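Local coordinates for odorant-binding protein (Phormia regina, PDB 5DIC) that binds fatty acids such as palmitate in a helix-lined cavity and probably carries them as a soluble protein of the fly's oral disk, at residues K11-V14 and H15-E18; T31-N35 and K36-N40; E71-S74 and P75-E79; R97-T100 and G101-F105. All blocks are in the same frame, centred on the assembly; numbering follows the deposited sequence.

All four are local contacts, within a helix or at its end. Interactions 1, 2 and 3 lie near the surface, while interaction 4 is partly buried and sits closer to the middle of the chain. Interactions 1, 3 and 4 touch the same palmitic acid: interactions 1 and 3 reach its carboxylate, and interactions 3 and 4 meet its chain. Interaction 3 also packs on that of chain C. Val12 and Lys36 also approach a palmitic acid. Interactions 1 and 2 touch through Phe16, which packs on Leu33 and Arg34. The chemistry differs with place. Ionic and histidine-carboxylate pairs mark interaction 1, a Schellman motif interaction 2, a proline kink interaction 3, and a disulfide-linked helix start interaction 4.

Interaction 1 (K11-V14 and H15-E18); sequences KVKV and HFDE. With PLM (palmitic acid), chain B.
Lys13 and Asp17 form a salt bridge one turn apart on helix 6-22. NZ of Lys13 lies 2.8 Å from OD1 of Asp17 and uses the syn lone pair of that oxygen. The lysine chain bends at chi2 (62°), which turns its tip along the helix to the acid. CE of Lys13 rests 3.3 Å from OD2 of Asp17.

On another side of the helix, His15 meets the palmitic acid of chain B. Oxygen O2 of the fatty acid lies at the edge of the imidazole, 3.5 Å from CD2 of His15. CB of Lys11 is also 3.5 Å from O2 of the palmitic acid. The methyl CG2 of Val12 touches C2 of the fatty acid at 3.8 Å.

The imidazole is held through ND1. ND1 of His15 donates to OE1 of Glu18 over 2.7 Å, and the bond is nearly straight at 176°. The acceptor lies in the ring plane, but the donor sits above the carboxylate plane. This bond fixes the turn of the ring. Phe52 and Lys55 of helix 43-55 also touch His15, and Lys11 NZ has its own salt bridge to Glu7.

Backbone bonds from His15 N to Lys11 O and from Glu18 N to Val14 O keep the turns regular. These contacts, with Val12 and His15 on the fatty acid, are those of a helix lining a PBP/GOBP-family ligand cavity.

Interaction 2 (T31-N35 and K36-N40); sequences TKLRN and KDYAN
Asp37 packs against the last turn of helix 27-34. CB of Asp37 lies 4.0 Å from CB of Lys32 and 3.5 Å from the Lys32 carbonyl oxygen O. CG of Asp37 sits beside the backbone N (chi1 -63°), which brings the carboxylate back to Asn35. OD1 of Asp37 comes within 3.6 Å of Asn35 O. OD2 of Asp37 touches CB of Asn35 at 3.5 Å.

The backbone beneath forms a Schellman motif. Asp37 N bonds to Lys32 O, and Lys36 N bonds to Leu33 O. Lys36 takes the positive phi (61°) that this ending needs. Asn35 adds a side-chain bond: its ND2 donates to Thr31 O at 2.9 Å. Asn35 N reaches that same oxygen from the opposite face of the carbonyl plane, so two donors grip it.

The Tyr38 ring folds back toward Lys36 and Leu33. CA of Lys36 lies over one face of the ring, toward the rim. CE1 of Tyr38 is 4.2 Å from CD2 of Leu33. A water joins Lys32 NZ to Asn40 O.

Leu33 faces inward, onto Met45 and Phe48 of helix 43-55 and onto Phe16 of helix 6-22. The turn thus ends helix 27-34 and starts the loop to helix 43-55.

Interaction 3 (E71-S74 and P75-E79); sequences EKLS and PHFGE. With PLM (palmitic acid), chain B; PLM (palmitic acid), chain C.
Helix 66-77 is kinked at Pro75 and His76, whose backbone N atoms make no bond to the turn before, and it resumes with Phe77 N bonded to Leu73 O. Pro75 has no N-H to give, and its CD sits 3.5 Å from Glu71 O. A water bridges the gap, donating to Lys72 O and accepting from His76 N. Gly78 N bonds to Ser74 O, and Gly78, with positive phi (101°), leaves the helix at the N-cap position of helix 79-89.

CD2 of Leu73 lies 4.0 Å from CE2 of Phe77. CD1 of Leu73 also touches carbon CA of the chain B palmitic acid at 3.5 Å. The Phe77 ring is sandwiched: CD2 of His76 lies over the centre of one face, and carbon CF of the chain C palmitic acid lies over the opposite face, toward the rim, 3.6 Å from CG of Phe77. His76 is tied by NE2 to the N of His1.

Lys72 bends at chi4 (-76°), and its NZ donates a hydrogen bond to O1 of the chain B palmitic acid at 2.6 Å. A charged Lys72 would probably favour an ionised head; Leu73 and Phe77 suit the apolar tails of the two ligands.

Interaction 4 (R97-T100 and G101-F105); sequences RCDT and GFKIF. With PLM (palmitic acid), chain B.
Thr100 and Ile104 lie side by side one turn apart on helix 97-113, pointing the same way. The methyl CG2 of Thr100 meets CD1 of Ile104 at 3.8 Å. CG1 of Ile104 leans on the turn before, 3.3 Å from Thr100 O. Its other branch faces the ligand: CG2 of Ile104 is 3.7 Å from carbon CG, the tail end of the chain B palmitic acid. Phe105 adds its CA, 4.0 Å from carbon CF of the same tail.

The hydroxyl of Thr100 is turned off from this apolar pair. With OG1 beside the backbone N (chi1 -67°), it is hydrogen-bonded to Gly94 N and Asp96 O, just before the helix.

Asp99 lies on another side of the helix and crosses both Phe102 and Lys103 at a slant. OD1 of Asp99 stands at the edge of the Phe102 ring, 4.1 Å from CD2. The carboxylate and ring planes are 36° apart. OD2 of Asp99 rests 3.6 Å from CE of Lys103. NZ of Lys103 stays 4.7 Å from OD2 of Asp99. The opposite charges probably attract but do not touch. The firmer partners of the carboxylate are Ala95 N at OD2 and Lys46 NZ at OD1.

Backbone bonds such as Gly101 N to Arg97 O keep this first part of the helix regular.

Cys98 joins it to helix 43-55 through the disulfide with Cys47. Arg97 adds salt bridges to Glu54 of that helix and to Glu23, which follows helix 6-22. Phe102 packs on Lys46 and on Pro41 of the loop before helix 43-55.

Interaction 1 (K11-V14 and H15-E18)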
loop_
_atom_site.group_PDB
_atom_site.type_symbol
_atom_site.label_atom_id
_atom_site.label_comp_id
_atom_site.label_asym_id
_atom_site.label_seq_id
_atom_site.Cartn_x
_atom_site.Cartn_y
_atom_site.Cartn_z
ATOM N N LYS A 11 -2.704 14.249 1.126
ATOM C CA LYS A 11 -2.026 13.294 2.024
ATOM C C LYS A 11 -1.147 12.312 1.270
ATOM O O LYS A 11 -0.063 11.989 1.727
ATOM C CB LYS A 11 -3.056 12.538 2.859
ATOM C CG LYS A 11 -3.708 13.373 3.938
ATOM C CD LYS A 11 -4.729 12.578 4.735
ATOM C CE LYS A 11 -5.321 13.417 5.839
ATOM N NZ LYS A 11 -6.412 12.709 6.560
ATOM N N VAL A 12 -1.607 11.854 0.123
ATOM C CA VAL A 12 -0.809 10.945 -0.667
ATOM C C VAL A 12 0.540 11.605 -0.993
ATOM O O VAL A 12 1.602 10.984 -0.865
ATOM C CB VAL A 12 -1.511 10.520 -1.974
ATOM C CG1 VAL A 12 -0.566 9.814 -2.920
ATOM C CG2 VAL A 12 -2.688 9.608 -1.665
ATOM N N LYS A 13 0.504 12.865 -1.435
ATOM C CA LYS A 13 1.739 13.567 -1.752
ATOM C C LYS A 13 2.647 13.738 -0.548
ATOM O O LYS A 13 3.847 13.536 -0.639
ATOM C CB LYS A 13 1.428 14.896 -2.415
ATOM C CG LYS A 13 2.617 15.761 -2.654
ATOM C CD LYS A 13 3.645 15.165 -3.586
ATOM C CE LYS A 13 4.701 16.216 -3.890
ATOM N NZ LYS A 13 5.947 15.602 -4.411
ATOM N N VAL A 14 2.077 14.105 0.595
ATOM C CA VAL A 14 2.867 14.229 1.795
ATOM C C VAL A 14 3.585 12.916 2.121
ATOM O O VAL A 14 4.782 12.895 2.436
ATOM C CB VAL A 14 1.998 14.676 2.981
ATOM C CG1 VAL A 14 2.738 14.534 4.309
ATOM C CG2 VAL A 14 1.567 16.145 2.803
ATOM N N HIS A 15 2.860 11.803 2.094
ATOM C CA HIS A 15 3.458 10.513 2.460
ATOM C C HIS A 15 4.402 10.014 1.385
ATOM O O HIS A 15 5.411 9.343 1.680
ATOM C CB HIS A 15 2.373 9.493 2.795
ATOM C CG HIS A 15 1.504 9.900 3.927
ATOM N ND1 HIS A 15 1.997 10.339 5.134
ATOM C CD2 HIS A 15 0.152 9.912 4.039
ATOM C CE1 HIS A 15 0.985 10.595 5.949
ATOM N NE2 HIS A 15 -0.143 10.354 5.302
ATOM N N PHE A 16 4.100 10.304 0.127
ATOM C CA PHE A 16 5.015 10.004 -0.968
ATOM C C PHE A 16 6.388 10.637 -0.679
ATOM O O PHE A 16 7.437 9.983 -0.728
ATOM C CB PHE A 16 4.418 10.485 -2.297
ATOM C CG PHE A 16 5.321 10.282 -3.478
ATOM C CD1 PHE A 16 6.315 11.197 -3.776
ATOM C CD2 PHE A 16 5.157 9.186 -4.304
ATOM C CE1 PHE A 16 7.151 11.016 -4.874
ATOM C CE2 PHE A 16 5.991 8.999 -5.392
ATOM C CZ PHE A 16 6.999 9.907 -5.662
ATOM N N ASP A 17 6.388 11.931 -0.392
ATOM C CA ASP A 17 7.632 12.624 -0.112
ATOM C C ASP A 17 8.335 12.056 1.119
ATOM O O ASP A 17 9.568 11.872 1.121
ATOM C CB ASP A 17 7.379 14.127 0.064
ATOM C CG ASP A 17 7.006 14.828 -1.224
ATOM O OD1 ASP A 17 7.182 14.275 -2.307
ATOM O OD2 ASP A 17 6.549 15.976 -1.134
ATOM N N GLU A 18 7.571 11.755 2.164
ATOM C CA GLU A 18 8.163 11.181 3.364
ATOM C C GLU A 18 8.874 9.873 3.043
ATOM O O GLU A 18 9.963 9.608 3.548
ATOM C CB GLU A 18 7.089 10.879 4.416
ATOM C CG GLU A 18 6.518 12.093 5.117
ATOM C CD GLU A 18 5.222 11.806 5.859
ATOM O OE1 GLU A 18 4.601 10.735 5.667
ATOM O OE2 GLU A 18 4.815 12.695 6.647
HETATM C C1 PLM B . -4.154 8.645 3.210
HETATM O O1 PLM B . -4.952 7.805 3.702
HETATM O O2 PLM B . -3.275 9.200 3.893
HETATM C C2 PLM B . -4.163 8.999 1.743
HETATM C C3 PLM B . -5.084 8.109 0.920
HETATM C C4 PLM B . -4.511 6.717 0.753
HETATM C C5 PLM B . -5.270 6.010 -0.356
HETATM C C6 PLM B . -4.977 4.528 -0.358
HETATM C C7 PLM B . -5.726 3.842 0.763
HETATM C C8 PLM B . -5.549 2.363 0.534
HETATM C C9 PLM B . -5.712 1.679 1.869
HETATM C CA PLM B . -5.892 0.172 1.789
HETATM C CB PLM B . -4.745 -0.655 2.332
HETATM C CC PLM B . -4.747 -2.074 1.771
HETATM C CD PLM B . -3.356 -2.479 1.287
HETATM C CE PLM B . -2.316 -2.589 2.418
HETATM C CF PLM B . -0.975 -3.132 1.890
HETATM C CG PLM B . 0.097 -3.348 2.946
#

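Interaction 2 (T31-N35 and K36-N40)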
loop_
_atom_site.group_PDB
_atom_site.type_symbol
_atom_site.label_atom_id
_atom_site.label_comp_id
_atom_site.label_asym_id
_atom_site.label_seq_id
_atom_site.Cartn_x
_atom_site.Cartn_y
_atom_site.Cartn_z
ATOM N N THR A 31 10.256 8.631 -9.801
ATOM C CA THR A 31 9.442 8.989 -10.960
ATOM C C THR A 31 8.637 7.786 -11.484
ATOM O O THR A 31 7.477 7.946 -11.871
ATOM C CB THR A 31 10.260 9.722 -12.027
ATOM O OG1 THR A 31 9.337 10.326 -12.926
ATOM C CG2 THR A 31 11.110 8.873 -12.815
ATOM N N LYS A 32 9.220 6.593 -11.448
ATOM C CA LYS A 32 8.414 5.417 -11.742
ATOM C C LYS A 32 7.233 5.335 -10.811
ATOM O O LYS A 32 6.096 5.086 -11.236
ATOM C CB LYS A 32 9.234 4.128 -11.690
ATOM C CG LYS A 32 10.177 3.982 -12.875
ATOM C CD LYS A 32 10.772 2.601 -12.970
ATOM C CE LYS A 32 11.901 2.345 -12.008
ATOM N NZ LYS A 32 12.743 1.228 -12.535
ATOM N N LEU A 33 7.494 5.473 -9.517
ATOM C CA LEU A 33 6.409 5.363 -8.533
ATOM C C LEU A 33 5.314 6.409 -8.747
ATOM O O LEU A 33 4.127 6.084 -8.706
ATOM C CB LEU A 33 6.978 5.432 -7.113
ATOM C CG LEU A 33 7.838 4.248 -6.683
ATOM C CD1 LEU A 33 8.762 4.636 -5.532
ATOM C CD2 LEU A 33 6.950 3.062 -6.354
ATOM N N ARG A 34 5.713 7.646 -9.012
ATOM C CA ARG A 34 4.731 8.705 -9.247
ATOM C C ARG A 34 3.854 8.443 -10.457
ATOM O O ARG A 34 2.725 8.887 -10.487
ATOM C CB ARG A 34 5.480 10.029 -9.404
ATOM C CG ARG A 34 4.659 11.312 -9.390
ATOM C CD ARG A 34 5.343 12.450 -10.141
ATOM N NE ARG A 34 6.770 12.232 -10.325
ATOM C CZ ARG A 34 7.559 13.033 -11.030
ATOM N NH1 ARG A 34 7.070 14.113 -11.638
ATOM N NH2 ARG A 34 8.841 12.776 -11.128
ATOM N N ASN A 35 4.392 7.715 -11.427
ATOM C CA ASN A 35 3.663 7.348 -12.634
ATOM C C ASN A 35 2.992 5.991 -12.574
ATOM O O ASN A 35 2.509 5.495 -13.583
ATOM C CB ASN A 35 4.593 7.462 -13.843
ATOM C CG ASN A 35 4.849 8.902 -14.205
ATOM O OD1 ASN A 35 3.992 9.531 -14.826
ATOM N ND2 ASN A 35 5.964 9.450 -13.781
ATOM N N LYS A 36 2.977 5.385 -11.394
ATOM C CA LYS A 36 2.333 4.084 -11.179
ATOM C C LYS A 36 2.960 2.999 -12.036
ATOM O O LYS A 36 2.292 2.054 -12.444
ATOM C CB LYS A 36 0.806 4.183 -11.363
ATOM C CG LYS A 36 0.154 5.163 -10.404
ATOM C CD LYS A 36 -1.341 5.260 -10.644
ATOM C CE LYS A 36 -2.027 6.025 -9.526
ATOM N NZ LYS A 36 -3.485 6.159 -9.786
ATOM N N ASP A 37 4.273 3.110 -12.258
ATOM C CA ASP A 37 5.025 2.078 -12.974
ATOM C C ASP A 37 5.545 1.074 -11.975
ATOM O O ASP A 37 6.720 1.079 -11.642
ATOM C CB ASP A 37 6.170 2.692 -13.781
ATOM C CG ASP A 37 5.673 3.617 -14.850
ATOM O OD1 ASP A 37 4.629 3.349 -15.472
ATOM O OD2 ASP A 37 6.336 4.647 -15.081
ATOM N N TYR A 38 4.640 0.210 -11.514
ATOM C CA TYR A 38 4.896 -0.691 -10.399
ATOM C C TYR A 38 5.384 -2.075 -10.773
ATOM O O TYR A 38 5.705 -2.851 -9.887
ATOM C CB TYR A 38 3.614 -0.909 -9.594
ATOM C CG TYR A 38 2.971 0.305 -9.009
ATOM C CD1 TYR A 38 3.720 1.408 -8.613
ATOM C CD2 TYR A 38 1.596 0.327 -8.787
ATOM C CE1 TYR A 38 3.110 2.504 -8.044
ATOM C CE2 TYR A 38 0.978 1.429 -8.238
ATOM C CZ TYR A 38 1.738 2.509 -7.862
ATOM O OH TYR A 38 1.108 3.593 -7.313
ATOM N N ALA A 39 5.375 -2.421 -12.047
ATOM C CA ALA A 39 5.759 -3.758 -12.468
ATOM C C ALA A 39 7.214 -4.001 -12.129
ATOM O O ALA A 39 8.066 -3.115 -12.304
ATOM C CB ALA A 39 5.538 -3.929 -13.957
ATOM N N ASN A 40 7.494 -5.200 -11.642
ATOM C CA ASN A 40 8.850 -5.608 -11.380
ATOM C C ASN A 40 9.542 -4.538 -10.562
ATOM O O ASN A 40 10.570 -3.986 -10.977
ATOM C CB ASN A 40 9.596 -5.856 -12.693
ATOM C CG ASN A 40 8.912 -6.893 -13.568
ATOM O OD1 ASN A 40 8.455 -7.932 -13.080
ATOM N ND2 ASN A 40 8.838 -6.618 -14.870
HETATM O O HOH W 1 11.111 -0.930 -11.796
#

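Interaction 3 (E71-S74 and P75-E79)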
loop_
_atom_site.group_PDB
_atom_site.type_symbol
_atom_site.label_atom_id
_atom_site.label_comp_id
_atom_site.label_asym_id
_atom_site.label_seq_id
_atom_site.Cartn_x
_atom_site.Cartn_y
_atom_site.Cartn_z
ATOM N N GLU A 71 -11.773 1.357 7.450
ATOM C CA GLU A 71 -12.212 2.757 7.381
ATOM C C GLU A 71 -11.970 3.349 5.996
ATOM O O GLU A 71 -12.812 4.080 5.464
ATOM C CB GLU A 71 -11.511 3.621 8.416
ATOM C CG GLU A 71 -11.964 5.089 8.455
ATOM C CD GLU A 71 -13.360 5.280 9.006
ATOM O OE1 GLU A 71 -13.854 4.401 9.746
ATOM O OE2 GLU A 71 -13.955 6.336 8.714
ATOM N N LYS A 72 -10.814 3.037 5.433
ATOM C CA LYS A 72 -10.419 3.624 4.169
ATOM C C LYS A 72 -11.045 2.972 2.958
ATOM O O LYS A 72 -11.285 3.645 1.948
ATOM C CB LYS A 72 -8.917 3.715 4.049
ATOM C CG LYS A 72 -8.309 4.671 5.076
ATOM C CD LYS A 72 -6.801 4.788 4.902
ATOM C CE LYS A 72 -6.187 5.639 5.975
ATOM N NZ LYS A 72 -6.418 7.072 5.752
ATOM N N LEU A 73 -11.284 1.658 2.994
ATOM C CA LEU A 73 -11.728 0.938 1.825
ATOM C C LEU A 73 -13.189 0.524 1.843
ATOM O O LEU A 73 -13.779 0.339 0.770
ATOM C CB LEU A 73 -10.900 -0.319 1.589
ATOM C CG LEU A 73 -9.414 -0.154 1.341
ATOM C CD1 LEU A 73 -8.820 -1.519 1.061
ATOM C CD2 LEU A 73 -9.156 0.785 0.180
ATOM N N SER A 74 -13.799 0.364 3.014
ATOM C CA SER A 74 -15.181 -0.159 3.045
ATOM C C SER A 74 -16.191 0.725 2.310
ATOM O O SER A 74 -17.040 0.200 1.616
ATOM C CB SER A 74 -15.677 -0.455 4.467
ATOM O OG SER A 74 -14.970 -1.537 5.020
ATOM N N PRO A 75 -16.115 2.061 2.461
ATOM C CA PRO A 75 -17.171 2.859 1.822
ATOM C C PRO A 75 -17.277 2.627 0.324
ATOM O O PRO A 75 -18.391 2.542 -0.205
ATOM C CB PRO A 75 -16.806 4.298 2.218
ATOM C CG PRO A 75 -16.118 4.124 3.567
ATOM C CD PRO A 75 -15.282 2.875 3.360
ATOM N N HIS A 76 -16.140 2.518 -0.354
ATOM C CA HIS A 76 -16.177 2.320 -1.796
ATOM C C HIS A 76 -16.307 0.847 -2.206
ATOM O O HIS A 76 -16.949 0.550 -3.222
ATOM C CB HIS A 76 -14.943 2.921 -2.493
ATOM C CG HIS A 76 -14.956 2.703 -3.976
ATOM N ND1 HIS A 76 -15.873 3.314 -4.802
ATOM C CD2 HIS A 76 -14.260 1.847 -4.764
ATOM C CE1 HIS A 76 -15.728 2.861 -6.031
ATOM N NE2 HIS A 76 -14.747 1.979 -6.036
ATOM N N PHE A 77 -15.609 -0.049 -1.505
ATOM C CA PHE A 77 -15.500 -1.444 -1.959
ATOM C C PHE A 77 -16.506 -2.390 -1.297
ATOM O O PHE A 77 -16.707 -3.496 -1.788
ATOM C CB PHE A 77 -14.073 -1.959 -1.771
ATOM C CG PHE A 77 -13.088 -1.334 -2.708
ATOM C CD1 PHE A 77 -13.023 -1.778 -4.015
ATOM C CD2 PHE A 77 -12.221 -0.351 -2.308
ATOM C CE1 PHE A 77 -12.101 -1.257 -4.898
ATOM C CE2 PHE A 77 -11.311 0.189 -3.176
ATOM C CZ PHE A 77 -11.261 -0.260 -4.473
ATOM N N GLY A 78 -17.102 -1.984 -0.181
ATOM C CA GLY A 78 -18.032 -2.841 0.546
ATOM C C GLY A 78 -17.379 -3.471 1.749
ATOM O O GLY A 78 -16.298 -4.047 1.644
ATOM N N GLU A 79 -18.048 -3.412 2.889
ATOM C CA GLU A 79 -17.473 -3.891 4.131
ATOM C C GLU A 79 -17.135 -5.386 4.075
ATOM O O GLU A 79 -16.031 -5.807 4.443
ATOM C CB GLU A 79 -18.451 -3.585 5.268
ATOM C CG GLU A 79 -17.955 -4.050 6.630
ATOM C CD GLU A 79 -18.910 -3.731 7.750
ATOM O OE1 GLU A 79 -20.055 -3.277 7.506
ATOM O OE2 GLU A 79 -18.499 -3.951 8.897
HETATM C C1 PLM B . -4.154 8.645 3.210
HETATM O O1 PLM B . -4.952 7.805 3.702
HETATM O O2 PLM B . -3.275 9.200 3.893
HETATM C C2 PLM B . -4.163 8.999 1.743
HETATM C C3 PLM B . -5.084 8.109 0.920
HETATM C C4 PLM B . -4.511 6.717 0.753
HETATM C C5 PLM B . -5.270 6.010 -0.356
HETATM C C6 PLM B . -4.977 4.528 -0.358
HETATM C C7 PLM B . -5.726 3.842 0.763
HETATM C C8 PLM B . -5.549 2.363 0.534
HETATM C C9 PLM B . -5.712 1.679 1.869
HETATM C CA PLM B . -5.892 0.172 1.789
HETATM C CB PLM B . -4.745 -0.655 2.332
HETATM C CC PLM B . -4.747 -2.074 1.771
HETATM C CD PLM B . -3.356 -2.479 1.287
HETATM C CE PLM B . -2.316 -2.589 2.418
HETATM C CF PLM B . -0.975 -3.132 1.890
HETATM C CG PLM B . 0.097 -3.348 2.946
HETATM C C1 PLM C . -2.779 8.825 -6.156
HETATM O O1 PLM C . -3.597 9.656 -5.686
HETATM O O2 PLM C . -1.734 9.172 -6.760
HETATM C C2 PLM C . -3.063 7.346 -6.013
HETATM C C3 PLM C . -2.657 6.837 -4.626
HETATM C C4 PLM C . -2.750 5.312 -4.543
HETATM C C5 PLM C . -2.768 4.804 -3.105
HETATM C C6 PLM C . -2.705 3.275 -3.006
HETATM C C7 PLM C . -4.019 2.606 -3.408
HETATM C C8 PLM C . -4.082 1.140 -2.981
HETATM C C9 PLM C . -5.533 0.674 -2.911
HETATM C CA PLM C . -5.674 -0.833 -2.732
HETATM C CB PLM C . -7.101 -1.252 -3.068
HETATM C CC PLM C . -7.447 -2.658 -2.586
HETATM C CD PLM C . -8.955 -2.862 -2.656
HETATM C CE PLM C . -9.480 -4.185 -2.107
HETATM C CF PLM C . -11.010 -4.174 -2.075
HETATM C CG PLM C . -11.658 -5.464 -1.605
HETATM O O HOH W 2 -13.616 3.657 0.366
#

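Interaction 4 (R97-T100 and G101-F105)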
loop_
_atom_site.group_PDB
_atom_site.type_symbol
_atom_site.label_atom_id
_atom_site.label_comp_id
_atom_site.label_asym_id
_atom_site.label_seq_id
_atom_site.Cartn_x
_atom_site.Cartn_y
_atom_site.Cartn_z
ATOM N N ARG A 97 11.084 -7.032 5.649
ATOM C CA ARG A 97 10.039 -6.019 5.848
ATOM C C ARG A 97 9.451 -5.551 4.512
ATOM O O ARG A 97 8.216 -5.453 4.331
ATOM C CB ARG A 97 10.608 -4.818 6.599
ATOM C CG ARG A 97 9.763 -3.553 6.487
ATOM C CD ARG A 97 10.313 -2.394 7.297
ATOM N NE ARG A 97 9.656 -1.130 6.978
ATOM C CZ ARG A 97 10.156 -0.210 6.158
ATOM N NH1 ARG A 97 11.318 -0.356 5.550
ATOM N NH2 ARG A 97 9.449 0.879 5.956
ATOM N N CYS A 98 10.327 -5.200 3.583
ATOM C CA CYS A 98 9.857 -4.579 2.338
ATOM C C CYS A 98 9.183 -5.568 1.405
ATOM O O CYS A 98 8.192 -5.245 0.731
ATOM C CB CYS A 98 10.995 -3.835 1.671
ATOM S SG CYS A 98 11.682 -2.556 2.714
ATOM N N ASP A 99 9.716 -6.768 1.342
ATOM C CA ASP A 99 9.080 -7.804 0.527
ATOM C C ASP A 99 7.731 -8.232 1.112
ATOM O O ASP A 99 6.794 -8.518 0.382
ATOM C CB ASP A 99 10.048 -8.967 0.339
ATOM C CG ASP A 99 9.573 -9.973 -0.674
ATOM O OD1 ASP A 99 9.310 -9.606 -1.836
ATOM O OD2 ASP A 99 9.431 -11.137 -0.271
ATOM N N THR A 100 7.623 -8.277 2.434
ATOM C CA THR A 100 6.326 -8.524 3.084
ATOM C C THR A 100 5.274 -7.477 2.726
ATOM O O THR A 100 4.169 -7.815 2.315
ATOM C CB THR A 100 6.504 -8.617 4.611
ATOM O OG1 THR A 100 7.257 -9.803 4.883
ATOM C CG2 THR A 100 5.161 -8.632 5.362
ATOM N N GLY A 101 5.652 -6.209 2.814
ATOM C CA GLY A 101 4.700 -5.165 2.445
ATOM C C GLY A 101 4.286 -5.282 0.991
ATOM O O GLY A 101 3.100 -5.175 0.670
ATOM N N PHE A 102 5.261 -5.528 0.110
ATOM C CA PHE A 102 4.950 -5.715 -1.300
ATOM C C PHE A 102 3.998 -6.894 -1.531
ATOM O O PHE A 102 3.013 -6.749 -2.274
ATOM C CB PHE A 102 6.254 -5.943 -2.059
ATOM C CG PHE A 102 6.057 -6.290 -3.502
ATOM C CD1 PHE A 102 5.404 -5.414 -4.347
ATOM C CD2 PHE A 102 6.508 -7.491 -4.000
ATOM C CE1 PHE A 102 5.213 -5.716 -5.674
ATOM C CE2 PHE A 102 6.318 -7.807 -5.322
ATOM C CZ PHE A 102 5.674 -6.911 -6.169
ATOM N N LYS A 103 4.261 -8.033 -0.893
ATOM C CA LYS A 103 3.419 -9.206 -1.099
ATOM C C LYS A 103 2.009 -9.003 -0.558
ATOM O O LYS A 103 1.046 -9.486 -1.161
ATOM C CB LYS A 103 4.081 -10.447 -0.515
ATOM C CG LYS A 103 5.236 -10.942 -1.372
ATOM C CD LYS A 103 5.839 -12.211 -0.804
ATOM C CE LYS A 103 6.689 -12.973 -1.818
ATOM N NZ LYS A 103 6.520 -14.467 -1.709
ATOM N N ILE A 104 1.876 -8.317 0.571
ATOM C CA ILE A 104 0.526 -8.013 1.073
ATOM C C ILE A 104 -0.220 -7.113 0.090
ATOM O O ILE A 104 -1.380 -7.362 -0.251
ATOM C CB ILE A 104 0.591 -7.388 2.470
ATOM C CG1 ILE A 104 1.172 -8.367 3.487
ATOM C CG2 ILE A 104 -0.798 -6.950 2.921
ATOM C CD1 ILE A 104 1.553 -7.743 4.803
ATOM N N PHE A 105 0.460 -6.080 -0.377
ATOM C CA PHE A 105 -0.129 -5.192 -1.386
ATOM C C PHE A 105 -0.579 -5.966 -2.629
ATOM O O PHE A 105 -1.675 -5.755 -3.146
ATOM C CB PHE A 105 0.884 -4.101 -1.744
ATOM C CG PHE A 105 0.556 -3.327 -2.983
ATOM C CD1 PHE A 105 -0.443 -2.360 -2.979
ATOM C CD2 PHE A 105 1.264 -3.546 -4.169
ATOM C CE1 PHE A 105 -0.738 -1.639 -4.129
ATOM C CE2 PHE A 105 0.989 -2.815 -5.309
ATOM C CZ PHE A 105 -0.021 -1.873 -5.287
HETATM C C1 PLM B . -4.154 8.645 3.210
HETATM O O1 PLM B . -4.952 7.805 3.702
HETATM O O2 PLM B . -3.275 9.200 3.893
HETATM C C2 PLM B . -4.163 8.999 1.743
HETATM C C3 PLM B . -5.084 8.109 0.920
HETATM C C4 PLM B . -4.511 6.717 0.753
HETATM C C5 PLM B . -5.270 6.010 -0.356
HETATM C C6 PLM B . -4.977 4.528 -0.358
HETATM C C7 PLM B . -5.726 3.842 0.763
HETATM C C8 PLM B . -5.549 2.363 0.534
HETATM C C9 PLM B . -5.712 1.679 1.869
HETATM C CA PLM B . -5.892 0.172 1.789
HETATM C CB PLM B . -4.745 -0.655 2.332
HETATM C CC PLM B . -4.747 -2.074 1.771
HETATM C CD PLM B . -3.356 -2.479 1.287
HETATM C CE PLM B . -2.316 -2.589 2.418
HETATM C CF PLM B . -0.975 -3.132 1.890
HETATM C CG PLM B . 0.097 -3.348 2.946
#